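Local coordinates for protein Afp3 (Serratia entomophila, PDB 6RBN) that forms, as a member of the phage tail sheath family, part of the contractile sheath around the tube of the anti-feeding prophage, whose contraction probably drives injection, at residues A168-L173 against D193-V198; A272-V277 against V294-V299; I347-L352 against A434-E439. One frame throughout, in Å; residues are numbered along the deposited sequence.

Contact 1: residues A168-L173 against D193-V198; sequences AVYGAL and DAPSAV
Gly171, in the C-terminal part of helix 163-172, and Ala197, in the loop that faces it, bring the two backbones nearest each other, with their CA atoms 5.2 Å apart. Ala197 points its methyl at the helix and sets it against the peptide link between Tyr170 and Gly171: its CB is 3.9 Å from Gly171 N and about as far from the carbonyl carbon of Tyr170. With no side chain on Gly171, that methyl lies beside bare backbone. The CB atoms of Tyr170 and Ala197 add a looser apolar touch at 4.1 Å.

Tyr170 makes the broader part of the contact. Its chi1 of -67° sets CG opposite its own carbonyl carbon, which carries the ring off the helix and past the proline. The ring carbon CD2 lies 3.9 Å from Pro195 CG, and the two side chains run at roughly a right angle to one another. From the loop, Val198 CG1 comes within 4.2 Å of Tyr170 O.

The loop turns sharply between Pro195 and Ala197. Ser196 takes left-handed backbone angles, and its OG donates to Pro195 O from above the carbonyl plane.

Beyond the proline, the Tyr170 side chain also packs on Leu185, Ala187 and Asp188 of strand 185-188, while Val198 reaches Leu185 as well. Tyr170 is therefore wedged between the strand and the loop that leaves it, a helix-on-sheet packing of the kind found in alpha/beta folds, here with the connection to strand 204-207 folding back against the helix.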
loop_
_atom_site.group_PDB
_atom_site.type_symbol
_atom_site.label_atom_id
_atom_site.label_comp_id
_atom_site.label_asym_id
_atom_site.label_seq_id
_atom_site.Cartn_x
_atom_site.Cartn_y
_atom_site.Cartn_z
ATOM N N ALA D 168 66.838 41.852 29.015
ATOM C CA ALA D 168 67.360 41.596 27.679
ATOM C C ALA D 168 66.441 40.681 26.881
ATOM O O ALA D 168 66.379 40.784 25.652
ATOM C CB ALA D 168 68.759 40.992 27.770
ATOM N N VAL D 169 65.719 39.786 27.556
ATOM C CA VAL D 169 64.783 38.910 26.864
ATOM C C VAL D 169 63.482 39.642 26.555
ATOM O O VAL D 169 62.939 39.522 25.452
ATOM C CB VAL D 169 64.548 37.636 27.698
ATOM C CG1 VAL D 169 63.475 36.763 27.082
ATOM C CG2 VAL D 169 65.836 36.850 27.817
ATOM N N TYR D 170 62.979 40.435 27.509
ATOM C CA TYR D 170 61.712 41.135 27.306
ATOM C C TYR D 170 61.839 42.241 26.267
ATOM O O TYR D 170 60.855 42.581 25.605
ATOM C CB TYR D 170 61.208 41.729 28.622
ATOM C CG TYR D 170 60.789 40.723 29.670
ATOM C CD1 TYR D 170 60.531 39.401 29.338
ATOM C CD2 TYR D 170 60.662 41.102 30.999
ATOM C CE1 TYR D 170 60.156 38.486 30.300
ATOM C CE2 TYR D 170 60.287 40.194 31.967
ATOM C CZ TYR D 170 60.035 38.888 31.610
ATOM O OH TYR D 170 59.660 37.978 32.568
ATOM N N GLY D 171 63.034 42.813 26.112
ATOM C CA GLY D 171 63.242 43.803 25.072
ATOM C C GLY D 171 63.397 43.193 23.697
ATOM O O GLY D 171 63.020 43.814 22.700
ATOM N N ALA D 172 63.945 41.980 23.620
ATOM C CA ALA D 172 64.096 41.307 22.338
ATOM C C ALA D 172 62.776 40.748 21.827
ATOM O O ALA D 172 62.619 40.553 20.618
ATOM C CB ALA D 172 65.127 40.184 22.450
ATOM N N LEU D 173 61.827 40.487 22.720
ATOM C CA LEU D 173 60.539 39.921 22.349
ATOM C C LEU D 173 59.437 40.962 22.259
ATOM O O LEU D 173 58.302 40.610 21.929
ATOM C CB LEU D 173 60.131 38.843 23.355
ATOM C CG LEU D 173 61.051 37.629 23.432
ATOM C CD1 LEU D 173 60.579 36.665 24.503
ATOM C CD2 LEU D 173 61.132 36.951 22.088
ATOM N N ASP D 193 56.178 47.139 39.677
ATOM C CA ASP D 193 55.863 47.883 38.467
ATOM C C ASP D 193 56.248 47.060 37.249
ATOM O O ASP D 193 56.957 46.057 37.354
ATOM C CB ASP D 193 56.551 49.256 38.459
ATOM C CG ASP D 193 58.053 49.168 38.665
ATOM O OD1 ASP D 193 58.581 48.066 38.918
ATOM O OD2 ASP D 193 58.716 50.222 38.572
ATOM N N ALA D 194 55.761 47.497 36.091
ATOM C CA ALA D 194 56.057 46.822 34.840
ATOM C C ALA D 194 57.539 46.971 34.493
ATOM O O ALA D 194 58.157 47.986 34.816
ATOM C CB ALA D 194 55.197 47.397 33.718
ATOM N N PRO D 195 58.136 45.967 33.827
ATOM C CA PRO D 195 59.578 46.033 33.537
ATOM C C PRO D 195 59.978 46.986 32.416
ATOM O O PRO D 195 61.146 46.994 32.014
ATOM C CB PRO D 195 59.923 44.585 33.173
ATOM C CG PRO D 195 58.653 44.007 32.692
ATOM C CD PRO D 195 57.578 44.641 33.507
ATOM N N SER D 196 59.011 47.733 31.865
ATOM C CA SER D 196 59.167 48.922 31.017
ATOM C C SER D 196 59.681 48.622 29.612
ATOM O O SER D 196 59.722 49.521 28.767
ATOM C CB SER D 196 60.076 49.973 31.671
ATOM O OG SER D 196 61.437 49.574 31.675
ATOM N N ALA D 197 60.061 47.376 29.337
ATOM C CA ALA D 197 60.291 46.976 27.955
ATOM C C ALA D 197 58.968 46.709 27.263
ATOM O O ALA D 197 58.848 46.866 26.043
ATOM C CB ALA D 197 61.192 45.745 27.904
ATOM N N VAL D 198 57.965 46.305 28.034
ATOM C CA VAL D 198 56.613 46.088 27.545
ATOM C C VAL D 198 55.637 46.902 28.391
ATOM O O VAL D 198 55.127 46.442 29.420
ATOM C CB VAL D 198 56.294 44.582 27.521
ATOM C CG1 VAL D 198 56.908 43.954 26.289
ATOM C CG2 VAL D 198 56.905 43.881 28.736
#

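Contact 2: residues A272-V277 against V294-V299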
loop_
_atom_site.group_PDB
_atom_site.type_symbol
_atom_site.label_atom_id
_atom_site.label_comp_id
_atom_site.label_asym_id
_atom_site.label_seq_id
_atom_site.Cartn_x
_atom_site.Cartn_y
_atom_site.Cartn_z
ATOM N N ALA D 272 57.027 30.537 35.467
ATOM C CA ALA D 272 57.015 29.112 35.153
ATOM C C ALA D 272 55.805 28.426 35.769
ATOM O O ALA D 272 55.336 27.397 35.268
ATOM C CB ALA D 272 58.307 28.458 35.634
ATOM N N LEU D 273 55.287 28.977 36.867
ATOM C CA LEU D 273 54.122 28.383 37.511
ATOM C C LEU D 273 52.831 28.880 36.878
ATOM O O LEU D 273 51.866 28.123 36.751
ATOM C CB LEU D 273 54.129 28.688 39.009
ATOM C CG LEU D 273 55.032 27.899 39.962
ATOM C CD1 LEU D 273 56.481 28.350 39.906
ATOM C CD2 LEU D 273 54.495 28.000 41.373
ATOM N N ILE D 274 52.793 30.156 36.485
ATOM C CA ILE D 274 51.581 30.722 35.898
ATOM C C ILE D 274 51.367 30.178 34.489
ATOM O O ILE D 274 50.230 30.004 34.037
ATOM C CB ILE D 274 51.648 32.262 35.934
ATOM C CG1 ILE D 274 51.814 32.746 37.371
ATOM C CG2 ILE D 274 50.391 32.890 35.387
ATOM C CD1 ILE D 274 50.698 32.336 38.292
ATOM N N ALA D 275 52.458 29.852 33.791
ATOM C CA ALA D 275 52.335 29.170 32.505
ATOM C C ALA D 275 51.774 27.766 32.680
ATOM O O ALA D 275 51.144 27.224 31.765
ATOM C CB ALA D 275 53.689 29.122 31.803
ATOM N N GLY D 276 51.994 27.163 33.847
ATOM C CA GLY D 276 51.355 25.897 34.146
ATOM C C GLY D 276 49.866 26.036 34.399
ATOM O O GLY D 276 49.071 25.228 33.919
ATOM N N VAL D 277 49.464 27.072 35.142
ATOM C CA VAL D 277 48.063 27.164 35.544
ATOM C C VAL D 277 47.200 27.711 34.417
ATOM O O VAL D 277 45.969 27.687 34.511
ATOM C CB VAL D 277 47.900 28.012 36.820
ATOM C CG1 VAL D 277 48.810 27.503 37.918
ATOM C CG2 VAL D 277 48.110 29.480 36.534
ATOM N N VAL D 294 43.428 29.771 40.963
ATOM C CA VAL D 294 44.115 28.491 40.989
ATOM C C VAL D 294 45.119 28.504 42.128
ATOM O O VAL D 294 45.909 29.442 42.266
ATOM C CB VAL D 294 44.793 28.216 39.635
ATOM C CG1 VAL D 294 45.517 26.880 39.656
ATOM C CG2 VAL D 294 43.768 28.255 38.521
ATOM N N VAL D 295 45.077 27.472 42.957
ATOM C CA VAL D 295 46.028 27.311 44.046
ATOM C C VAL D 295 47.296 26.687 43.484
ATOM O O VAL D 295 47.243 25.651 42.811
ATOM C CB VAL D 295 45.432 26.453 45.171
ATOM C CG1 VAL D 295 46.453 26.222 46.265
ATOM C CG2 VAL D 295 44.194 27.115 45.731
ATOM N N LEU D 296 48.434 27.318 43.749
ATOM C CA LEU D 296 49.701 26.893 43.174
ATOM C C LEU D 296 50.211 25.655 43.902
ATOM O O LEU D 296 50.442 25.694 45.113
ATOM C CB LEU D 296 50.719 28.026 43.258
ATOM C CG LEU D 296 50.356 29.304 42.501
ATOM C CD1 LEU D 296 51.372 30.393 42.770
ATOM C CD2 LEU D 296 50.247 29.035 41.023
ATOM N N ASN D 297 50.387 24.561 43.165
ATOM C CA ASN D 297 50.943 23.347 43.736
ATOM C C ASN D 297 52.453 23.477 43.870
ATOM O O ASN D 297 53.079 24.362 43.283
ATOM C CB ASN D 297 50.610 22.135 42.869
ATOM C CG ASN D 297 49.140 21.817 42.857
ATOM O OD1 ASN D 297 48.469 21.884 43.885
ATOM N ND2 ASN D 297 48.624 21.466 41.689
ATOM N N GLY D 298 53.043 22.580 44.651
ATOM C CA GLY D 298 54.480 22.644 44.810
ATOM C C GLY D 298 54.890 23.550 45.948
ATOM O O GLY D 298 55.019 23.120 47.097
ATOM N N VAL D 299 55.119 24.812 45.598
ATOM C CA VAL D 299 55.680 25.867 46.437
ATOM C C VAL D 299 54.930 26.096 47.744
ATOM O O VAL D 299 53.758 25.732 47.885
ATOM C CB VAL D 299 55.723 27.169 45.633
ATOM C CG1 VAL D 299 56.615 27.005 44.438
ATOM C CG2 VAL D 299 54.323 27.531 45.181
#
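Helix 271-284 and the chain that returns after it, on its way to strand 301-302, meet through one face of the helix, where Leu273, Ile274 and Val277 lie against Val294, Leu296 and Val299. The two ends of the contact are set by Val277 opposite Val294, CA atoms 6.9 Å apart, and by Leu273 near Leu296, at 7.3 Å between CA atoms.

At the first end the two valines slide past each other in opposite directions, and CG1 of Val277 settles 3.8 Å from CG1 of Val294. The same Val277 CG1 touches Leu296 CD2 at 3.7 Å, from a side chain that crosses it nearly at right angles. Leu296 does not aim its CB at the helix, but its extended chain, with chi2 at 174°, carries the two methyls to the helix side. There they divide the work: CD2 serves Val277 and, more distantly, Ile274 CD1, whereas CD1 lies 4.2 Å from Leu273 CD2.

Both segments fall within the subtilisin-like domain of the tail sheath family. The returning chain lies alongside strand 329-332, with the backbone of Leu296 bonded to Leu330, and the helix packs over both: Ile274 touches Val332 of that strand, while Val299 rests on Leu330. Leu117 of helix 111-120 touches both Leu273 and Val299.

Those last two residues close the far end tip to tip. Leu273 CD2 points between the two methyls of Val299, 3.8 Å from CG2 and 3.9 Å from CG1. Gly298, just before Val299, has a positive phi of 88°, in the turn that precedes it.

Contact 3: residues I347-L352 against A434-E439; sequences IPVRRL and AVRPAE
Val349 spreads both methyls beside the guanidinium of Arg436, crossing the arginine side chain at about a right angle. NH1 does the touching: it lies 3.4 Å from Val349 CG1 and 3.6 Å from CG2, so it sits close to the fork of the valine and makes no hydrogen bond to 347-352. Arg436 gets there by a bend. Its CB does not face the helix, but with chi2 near 90° the chain folds and brings NH1 up to Val349.

The rest of Val349 is met by the backbone and by a small residue. Its CG2 is 3.9 Å from Val435 O, while CG1 lies 4.1 Å from the methyl of Ala434. That methyl also receives Leu352 from one turn further along the helix, at 3.9 Å to CD2. Ala434 thus fits between the two helix side chains, and its CA is the nearest to that of Val349, 6.3 Å away.

These segments belong to the C-terminal domain of the sheath family, where the N-terminal turns of helix 347-364 meet the chain entering strand 437-446. Pro437 and Ala438 pair in an antiparallel ladder with a strand of an Afp2 chain, so the sheet continues from one subunit into the next. Glu439 is held within its own chain, by a salt bridge to Arg336 and a hydrogen bond to Tyr346 OH.

Between the helix and the chain leading into the strand the attraction is therefore van der Waals contact of methyls and a guanidinium nitrogen, without a polar bond; the directional bonding lies beside it, where the strand meets Afp2 and where Glu439 bonds to Arg336 and Tyr346.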
loop_
_atom_site.group_PDB
_atom_site.type_symbol
_atom_site.label_atom_id
_atom_site.label_comp_id
_atom_site.label_asym_id
_atom_site.label_seq_id
_atom_site.Cartn_x
_atom_site.Cartn_y
_atom_site.Cartn_z
ATOM N N ILE D 347 42.733 39.457 31.009
ATOM C CA ILE D 347 43.382 38.310 30.362
ATOM C C ILE D 347 42.414 37.380 29.639
ATOM O O ILE D 347 42.698 37.030 28.481
ATOM C CB ILE D 347 44.283 37.580 31.368
ATOM C CG1 ILE D 347 45.364 38.516 31.892
ATOM C CG2 ILE D 347 44.941 36.371 30.741
ATOM C CD1 ILE D 347 46.124 37.951 33.054
ATOM N N PRO D 348 41.276 36.919 30.220
ATOM C CA PRO D 348 40.471 35.934 29.471
ATOM C C PRO D 348 39.750 36.495 28.258
ATOM O O PRO D 348 39.394 35.731 27.358
ATOM C CB PRO D 348 39.475 35.430 30.518
ATOM C CG PRO D 348 39.328 36.521 31.437
ATOM C CD PRO D 348 40.678 37.116 31.559
ATOM N N VAL D 349 39.522 37.806 28.205
ATOM C CA VAL D 349 38.962 38.404 26.999
ATOM C C VAL D 349 40.023 38.477 25.911
ATOM O O VAL D 349 39.744 38.242 24.730
ATOM C CB VAL D 349 38.371 39.786 27.328
ATOM C CG1 VAL D 349 37.799 40.450 26.090
ATOM C CG2 VAL D 349 37.315 39.657 28.402
ATOM N N ARG D 350 41.268 38.763 26.294
ATOM C CA ARG D 350 42.344 38.885 25.320
ATOM C C ARG D 350 42.749 37.531 24.751
ATOM O O ARG D 350 42.932 37.397 23.537
ATOM C CB ARG D 350 43.543 39.574 25.967
ATOM C CG ARG D 350 44.801 39.628 25.126
ATOM C CD ARG D 350 44.708 40.603 23.967
ATOM N NE ARG D 350 44.259 39.968 22.735
ATOM C CZ ARG D 350 44.012 40.619 21.606
ATOM N NH1 ARG D 350 44.179 41.933 21.545
ATOM N NH2 ARG D 350 43.605 39.960 20.533
ATOM N N ARG D 351 42.890 36.517 25.603
ATOM C CA ARG D 351 43.304 35.204 25.129
ATOM C C ARG D 351 42.177 34.415 24.479
ATOM O O ARG D 351 42.452 33.394 23.848
ATOM C CB ARG D 351 43.907 34.384 26.270
ATOM C CG ARG D 351 45.244 34.908 26.750
ATOM C CD ARG D 351 45.827 34.050 27.854
ATOM N NE ARG D 351 46.199 32.721 27.386
ATOM C CZ ARG D 351 45.602 31.600 27.777
ATOM N NH1 ARG D 351 44.611 31.648 28.651
ATOM N NH2 ARG D 351 46.006 30.432 27.299
ATOM N N LEU D 352 40.924 34.845 24.628
ATOM C CA LEU D 352 39.850 34.260 23.836
ATOM C C LEU D 352 39.971 34.675 22.378
ATOM O O LEU D 352 39.856 33.843 21.472
ATOM C CB LEU D 352 38.490 34.672 24.391
ATOM C CG LEU D 352 37.270 34.172 23.623
ATOM C CD1 LEU D 352 37.189 32.663 23.659
ATOM C CD2 LEU D 352 36.012 34.795 24.179
ATOM N N ALA D 434 32.502 38.898 24.050
ATOM C CA ALA D 434 32.952 38.123 25.194
ATOM C C ALA D 434 32.333 38.646 26.483
ATOM O O ALA D 434 31.814 39.763 26.545
ATOM C CB ALA D 434 34.478 38.156 25.299
ATOM N N VAL D 435 32.389 37.816 27.519
ATOM C CA VAL D 435 31.854 38.141 28.834
ATOM C C VAL D 435 33.022 38.466 29.760
ATOM O O VAL D 435 34.109 37.888 29.637
ATOM C CB VAL D 435 30.965 36.993 29.368
ATOM C CG1 VAL D 435 31.749 35.701 29.580
ATOM C CG2 VAL D 435 30.202 37.399 30.625
ATOM N N ARG D 436 32.815 39.456 30.660
ATOM C CA ARG D 436 33.844 39.934 31.566
ATOM C C ARG D 436 33.653 39.344 32.958
ATOM O O ARG D 436 32.519 39.136 33.399
ATOM C CB ARG D 436 33.821 41.464 31.654
ATOM C CG ARG D 436 34.478 42.178 30.484
ATOM C CD ARG D 436 33.493 42.475 29.374
ATOM N NE ARG D 436 34.071 43.345 28.359
ATOM C CZ ARG D 436 34.634 42.907 27.241
ATOM N NH1 ARG D 436 34.685 41.610 26.992
ATOM N NH2 ARG D 436 35.140 43.766 26.368
ATOM N N PRO D 437 34.735 39.054 33.678
ATOM C CA PRO D 437 34.602 38.418 34.990
ATOM C C PRO D 437 34.165 39.392 36.074
ATOM O O PRO D 437 34.315 40.607 35.962
ATOM C CB PRO D 437 36.012 37.894 35.270
ATOM C CG PRO D 437 36.892 38.795 34.511
ATOM C CD PRO D 437 36.145 39.152 33.266
ATOM N N ALA D 438 33.611 38.818 37.141
ATOM C CA ALA D 438 33.224 39.561 38.335
ATOM C C ALA D 438 34.398 39.559 39.298
ATOM O O ALA D 438 34.711 38.530 39.902
ATOM C CB ALA D 438 32.000 38.943 39.003
ATOM N N GLU D 439 35.037 40.710 39.459
ATOM C CA GLU D 439 36.189 40.808 40.337
ATOM C C GLU D 439 35.937 41.632 41.588
ATOM O O GLU D 439 36.826 41.720 42.430
ATOM C CB GLU D 439 37.386 41.370 39.571
ATOM C CG GLU D 439 37.138 42.707 38.943
ATOM C CD GLU D 439 38.349 43.231 38.214
ATOM O OE1 GLU D 439 39.405 42.569 38.267
ATOM O OE2 GLU D 439 38.239 44.292 37.574
#

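The three contacts follow one another along the chain, and none touches another. Contacts 1 and 2 have centres 22 Å apart and nearest atoms about 8 Å apart; contact 3 lies 20 Å from contact 2, centre to centre, and 24 Å from contact 1. Contacts 2 and 3, with nearest atoms about 7 Å apart, are linked through helix 271-284, which carries 272-277: Ile347 and Arg351 pack on its Tyr278, and Arg351 forms a salt bridge with its Asp282. That joins the subtilisin-like and C-terminal domains. No other chain touches the segments of contacts 1 and 2, whereas contact 3 borders Afp2 in the extended state.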